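Local structure of malonyl-CoA-[acyl-carrier-protein] transacylase (Coxiella burnetii, 3TQE) at residues A[201-205]-A[206-210]; A[185-189]-A[190-194]; A[283-286]-A[287-290]. The protein probably catalyses transfer of the malonyl group from malonyl-CoA to holo-acyl carrier protein in fatty acid synthesis. One frame throughout, in Å; residues are numbered along the deposited sequence. Where two conformers were deposited one is given.

Contact 1: residues A[201-205]-A[206-210]; sequences SVPSH and CPLMQ. With GLY (glycine), chain B.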
# COMPACT_ATOMS: atom_id res chain seq x y z
N SER A 201 -13.00 -6.12 7.30
CA SER A 201 -13.19 -6.93 8.49
C SER A 201 -11.86 -7.02 9.23
O SER A 201 -11.82 -7.16 10.45
CB SER A 201 -13.71 -8.34 8.12
OG SER A 201 -12.78 -9.05 7.28
N VAL A 202 -10.76 -6.92 8.49
CA VAL A 202 -9.46 -7.33 9.01
C VAL A 202 -8.78 -6.17 9.69
O VAL A 202 -8.55 -5.15 9.05
CB VAL A 202 -8.57 -7.82 7.86
CG1 VAL A 202 -7.17 -8.15 8.36
CG2 VAL A 202 -9.23 -9.03 7.20
N PRO A 203 -8.46 -6.29 10.98
CA PRO A 203 -7.84 -5.18 11.68
C PRO A 203 -6.32 -5.20 11.50
O PRO A 203 -5.57 -5.68 12.33
CB PRO A 203 -8.23 -5.43 13.13
CG PRO A 203 -8.25 -6.92 13.23
CD PRO A 203 -8.82 -7.39 11.90
N SER A 204 -5.90 -4.64 10.40
CA SER A 204 -4.49 -4.69 10.05
C SER A 204 -3.68 -3.68 10.85
O SER A 204 -4.22 -2.75 11.44
CB SER A 204 -4.32 -4.48 8.55
OG SER A 204 -4.91 -3.28 8.11
N HIS A 205 -2.37 -3.90 10.89
CA HIS A 205 -1.43 -2.98 11.49
C HIS A 205 -1.68 -2.75 12.93
O HIS A 205 -1.60 -1.63 13.39
CB HIS A 205 -1.41 -1.67 10.71
CG HIS A 205 -1.12 -1.90 9.28
ND1 HIS A 205 0.06 -2.44 8.87
CD2 HIS A 205 -1.89 -1.78 8.18
CE1 HIS A 205 0.03 -2.61 7.55
NE2 HIS A 205 -1.16 -2.24 7.12
N CYS A 206 -1.97 -3.84 13.63
CA CYS A 206 -2.11 -3.81 15.06
C CYS A 206 -1.77 -5.17 15.59
O CYS A 206 -1.62 -6.11 14.82
CB CYS A 206 -3.52 -3.36 15.46
SG CYS A 206 -4.81 -4.58 15.40
N PRO A 207 -1.65 -5.31 16.91
CA PRO A 207 -1.23 -6.59 17.46
C PRO A 207 -2.16 -7.76 17.20
O PRO A 207 -1.74 -8.91 17.31
CB PRO A 207 -1.15 -6.28 18.95
CG PRO A 207 -0.81 -4.88 19.00
CD PRO A 207 -1.57 -4.24 17.91
N LEU A 208 -3.40 -7.51 16.79
CA LEU A 208 -4.26 -8.62 16.41
C LEU A 208 -3.77 -9.39 15.20
O LEU A 208 -4.20 -10.50 14.97
CB LEU A 208 -5.68 -8.16 16.16
CG LEU A 208 -6.35 -7.54 17.38
CD1 LEU A 208 -7.75 -7.15 16.98
CD2 LEU A 208 -6.35 -8.52 18.55
N MSE A 209 -2.86 -8.79 14.44
CA MSE A 209 -2.28 -9.47 13.31
C MSE A 209 -1.12 -10.37 13.70
O MSE A 209 -0.56 -11.03 12.84
CB MSE A 209 -1.81 -8.46 12.29
CG MSE A 209 -2.87 -7.77 11.53
SE MSE A 209 -4.04 -8.93 10.47
CE MSE A 209 -5.51 -9.00 11.71
N GLN A 210 -0.76 -10.44 14.98
CA GLN A 210 0.40 -11.22 15.33
C GLN A 210 0.32 -12.69 14.84
O GLN A 210 1.31 -13.22 14.38
CB GLN A 210 0.68 -11.16 16.82
CG GLN A 210 2.01 -11.79 17.19
CD GLN A 210 3.22 -11.06 16.60
OE1 GLN A 210 3.33 -9.85 16.70
NE2 GLN A 210 4.13 -11.83 15.99
N GLY B . -4.22 -1.96 5.32
CA GLY B . -4.17 -2.87 4.13
C GLY B . -3.17 -4.00 4.30
O GLY B . -2.68 -4.63 3.34
OXT GLY B . -2.82 -4.31 5.42

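Contact 2: residues A[185-189]-A[190-194]; sequences NMAKT and EGAKI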
# COMPACT_ATOMS: atom_id res chain seq x y z
N ASN A 185 -16.38 6.87 18.40
CA ASN A 185 -17.36 7.74 19.04
C ASN A 185 -16.69 8.81 19.89
O ASN A 185 -17.10 9.96 19.88
CB ASN A 185 -18.33 6.88 19.85
CG ASN A 185 -19.61 7.60 20.10
OD1 ASN A 185 -20.31 8.02 19.18
ND2 ASN A 185 -19.93 7.77 21.32
N MSE A 186 -15.63 8.44 20.61
CA MSE A 186 -14.87 9.43 21.37
C MSE A 186 -14.23 10.45 20.46
O MSE A 186 -14.15 11.62 20.79
CB MSE A 186 -13.78 8.77 22.17
CG MSE A 186 -14.23 8.03 23.30
SE MSE A 186 -12.73 7.47 24.37
CE MSE A 186 -13.71 6.27 25.43
N ALA A 187 -13.75 10.02 19.30
CA ALA A 187 -13.13 10.97 18.39
C ALA A 187 -14.13 12.01 17.96
O ALA A 187 -13.81 13.18 17.88
CB ALA A 187 -12.55 10.24 17.20
N LYS A 188 -15.36 11.59 17.68
CA LYS A 188 -16.41 12.52 17.32
C LYS A 188 -16.68 13.47 18.46
O LYS A 188 -16.82 14.69 18.25
CB LYS A 188 -17.67 11.74 16.97
CG LYS A 188 -17.75 11.40 15.52
CD LYS A 188 -18.11 12.68 14.75
CE LYS A 188 -18.48 12.42 13.33
NZ LYS A 188 -18.59 13.70 12.59
N THR A 189 -16.70 12.92 19.67
CA THR A 189 -16.90 13.70 20.88
C THR A 189 -15.82 14.78 21.04
O THR A 189 -16.10 15.90 21.46
CB THR A 189 -17.01 12.79 22.11
OG1 THR A 189 -18.01 11.78 21.86
CG2 THR A 189 -17.40 13.57 23.33
N GLU A 190 -14.60 14.45 20.62
CA GLU A 190 -13.46 15.38 20.71
C GLU A 190 -13.32 16.31 19.49
O GLU A 190 -12.34 17.08 19.40
CB GLU A 190 -12.17 14.58 20.92
CG GLU A 190 -12.11 13.81 22.23
CD GLU A 190 -12.08 14.68 23.47
OE1 GLU A 190 -11.17 15.53 23.58
OE2 GLU A 190 -12.96 14.50 24.36
N GLY A 191 -14.25 16.23 18.54
CA GLY A 191 -14.29 17.15 17.43
C GLY A 191 -13.83 16.66 16.07
O GLY A 191 -13.69 17.45 15.13
N ALA A 192 -13.63 15.36 15.92
CA ALA A 192 -13.31 14.82 14.63
C ALA A 192 -14.39 15.17 13.63
O ALA A 192 -15.58 15.10 13.96
CB ALA A 192 -13.12 13.30 14.70
N LYS A 193 -13.99 15.54 12.41
CA LYS A 193 -14.94 15.83 11.36
C LYS A 193 -15.60 14.55 10.86
O LYS A 193 -16.82 14.52 10.62
CB LYS A 193 -14.26 16.59 10.21
CG LYS A 193 -13.75 17.96 10.65
CD LYS A 193 -13.23 18.81 9.51
CE LYS A 193 -13.15 20.28 9.93
NZ LYS A 193 -12.09 21.03 9.18
N ILE A 194 -14.81 13.49 10.73
CA ILE A 194 -15.30 12.20 10.33
C ILE A 194 -14.70 11.18 11.28
O ILE A 194 -13.52 11.26 11.60
CB ILE A 194 -14.87 11.88 8.90
CG1 ILE A 194 -15.55 12.83 7.92
CG2 ILE A 194 -15.17 10.41 8.55
CD1 ILE A 194 -17.02 12.61 7.80

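Contact 3: residues A[283-286]-A[287-290]; sequences NKLA and GLIK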
# COMPACT_ATOMS: atom_id res chain seq x y z
N ASN A 283 -6.41 6.82 -7.31
CA ASN A 283 -5.66 8.00 -6.95
C ASN A 283 -5.68 8.25 -5.44
O ASN A 283 -5.61 9.39 -4.98
CB ASN A 283 -6.16 9.20 -7.74
CG ASN A 283 -7.58 9.55 -7.44
OD1 ASN A 283 -8.23 8.95 -6.61
ND2 ASN A 283 -8.09 10.58 -8.14
N LYS A 284 -5.74 7.16 -4.67
CA LYS A 284 -5.84 7.27 -3.24
C LYS A 284 -4.59 7.90 -2.64
O LYS A 284 -4.68 8.72 -1.74
CB LYS A 284 -6.12 5.90 -2.62
CG LYS A 284 -7.43 5.29 -3.05
CD LYS A 284 -8.57 5.97 -2.39
CE LYS A 284 -9.87 5.17 -2.54
NZ LYS A 284 -10.50 5.48 -3.85
N LEU A 285 -3.42 7.48 -3.09
CA LEU A 285 -2.22 8.07 -2.51
C LEU A 285 -2.05 9.51 -2.90
O LEU A 285 -1.57 10.31 -2.11
CB LEU A 285 -0.97 7.27 -2.86
CG LEU A 285 -1.02 5.82 -2.39
CD1 LEU A 285 0.27 5.11 -2.80
CD2 LEU A 285 -1.26 5.68 -0.90
N ALA A 286 -2.46 9.88 -4.11
CA ALA A 286 -2.40 11.28 -4.50
C ALA A 286 -3.20 12.10 -3.54
O ALA A 286 -2.79 13.19 -3.16
CB ALA A 286 -2.90 11.48 -5.90
N GLY A 287 -4.37 11.59 -3.16
CA GLY A 287 -5.22 12.31 -2.21
C GLY A 287 -4.49 12.57 -0.91
O GLY A 287 -4.55 13.68 -0.37
N LEU A 288 -3.82 11.56 -0.38
CA LEU A 288 -3.09 11.71 0.86
C LEU A 288 -1.94 12.66 0.72
O LEU A 288 -1.70 13.49 1.59
CB LEU A 288 -2.58 10.36 1.36
CG LEU A 288 -3.63 9.31 1.64
CD1 LEU A 288 -2.92 8.04 2.13
CD2 LEU A 288 -4.64 9.83 2.65
N ILE A 289 -1.16 12.49 -0.34
CA ILE A 289 0.06 13.27 -0.49
C ILE A 289 -0.26 14.74 -0.67
O ILE A 289 0.40 15.59 -0.09
CB ILE A 289 0.89 12.72 -1.65
CG1 ILE A 289 1.38 11.32 -1.29
CG2 ILE A 289 2.09 13.64 -1.96
CD1 ILE A 289 1.96 10.54 -2.47
N LYS A 290 -1.31 15.05 -1.42
CA LYS A 290 -1.72 16.44 -1.63
C LYS A 290 -2.15 17.09 -0.32
O LYS A 290 -1.96 18.30 -0.15
CB LYS A 290 -2.82 16.52 -2.69
CG LYS A 290 -3.01 17.89 -3.32
CD LYS A 290 -1.72 18.38 -4.00
CE LYS A 290 -1.79 18.36 -5.51
NZ LYS A 290 -0.90 19.42 -6.08

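Contact 1: residues A[201-205]-A[206-210]
Met209, a selenomethionine, crosses the end of Val202 at about a right angle, its CE 3.8 Å from Val202 CG1. The same methyl lies by the ring of Pro203, where CE is 3.7 Å from Pro203 CD. The bends in the Met209 chain, chi2 -60° and chi3 99°, bring CE back to this ring and within 3.4 Å of Pro203 O. Leu208 crosses the proline at about a right angle, with CD1 3.8 Å from Pro203 CG, which Met209 CE also touches. Helix 111-128 covers Met209 further, through Met125 and Ala128.

Cys206 SG accepts the backbone N-H of Leu208 at 3.5 Å, just where the 3-10 turn 207-209 starts. Pro203 is the centre of an inverse gamma turn. The His205 ring lies beside the bound glycine. The glycine N lies at the edge of the imidazole, in its plane, and donates to Ser204 OG (3.2 Å). The glycine OXT is 3.2 Å from His205 NE2, and Arg121 also bonds the glycine. His205 ND1 bonds to Gln254 O, which would hold the ring's rotation, and NE2 bonds to Ser96 OG. This Ser-His pair is consistent with the predicted active site of an acyltransferase.

Contact 2: residues A[185-189]-A[190-194]
The carbonyl of Lys193 receives the ammonium of Lys188 over one face of its plane. Lys188 NZ stands 2.8 Å from Lys193 O and 60° out of that plane. The carbonyls at the end of helix 177-189 are also approached out of plane, by the two bonds of a Schellman motif. Gly191 N sits above the plane of the Lys188 carbonyl, 3.0 Å from Lys188 O, whereas Ala192 N is tilted only 33° from the plane of the Ala187 carbonyl.

The motif ends the helix. Gly191 has its positive phi, 105°. Ala192 N closes the longer loop on Ala187 O at 2.9 Å, and Gly191 N closes the shorter one on Lys188 O. Glu190 N still makes the regular helical bond to Met186 O. The apolar contact that goes with the motif is present too: Ala187 CB and Ala192 CB are 4.0 Å apart, and both residues touch Ile139 and Leu142. Ala187 also packs on Ile150 of helix 144-155.

Beyond the motif the chain enters strand 194-197. Lys193 and Ile194 both face Ile140, forming a classic beta bulge. Lys188 reaches from the helix end to the bulge. Its chain bends at chi2 and then runs out extended, with CD 3.6 Å from Ala192 O.

Thr189 and Glu190 are on the solvent side. Thr189 folds its hydroxyl back onto the helix. Thr189 OG1 donates to Asn185 O at 2.8 Å, from the face of that carbonyl opposite to the one approached by Thr189 N.

Contact 3: residues A[283-286]-A[287-290]
Leu285, Leu288 and Ile289 form the buried side of this part of helix 284-292. Leu285 CD2 is 4.2 Å from Leu288 CD1, and the two side chains cross at a slant. Ile289 packs back along the helix on the carbonyl of Leu285. Its CG1 lies 3.2 Å from Leu285 O, a place reached because CG1 stands beside the backbone N and anti to the carbonyl carbon (chi1 -66°). At the same spot Ile289 N donates to Leu285 O at 2.8 Å, nearly along the C=O axis. Trp261 covers both leucines, and Val11 of strand 9-12 touches Leu285 and Ile289.

The other side is looser. Asn283 and Lys284 are exposed, and Gly287 adds no side chain. Lys284 NZ makes a salt bridge with Asp282. Lys290 NZ reaches the carbonyl oxygens of Ser296 and Arg294. Ordinary helix bonds run through both sides, among them Gly287 N to Asn283 O at 3.1 Å and Leu288 N to Lys284 O at 3.3 Å.

At the N-terminus Asn283 holds the N-cap position. The carboxylate of Glu278 accepts the N-H groups of Leu285 and Ala286. Its negative charge would suit the helix dipole. Glu278 belongs to strand 275-278. Ala286 and Ile289 touch Ile298 of strand 297-300. The helix is the crossover of a beta-alpha-beta unit joining these neighbouring parallel strands.

The three contacts occupy different levels of the fold. Contact 1 is buried and lies at the predicted active site. Contact 3 is partly buried, with its apolar side against the parallel sheet and Leu285 about 9 Å from Ser96, side chain to side chain. Contact 2 is largely on the surface, away from the active site and the bound glycines, beside the mixed sheet. It ends on the first residue of strand 194-197, and contact 1 lies in the loop after that strand. Their centres are still about 23 Å apart. Chemistry changes with place. Contact 1 joins apolar packing to a polar ligand site. Contact 2 depends on carbonyl bonds at a helix end. Contact 3 relies on regular helix bonds and packing of leucine and isoleucine.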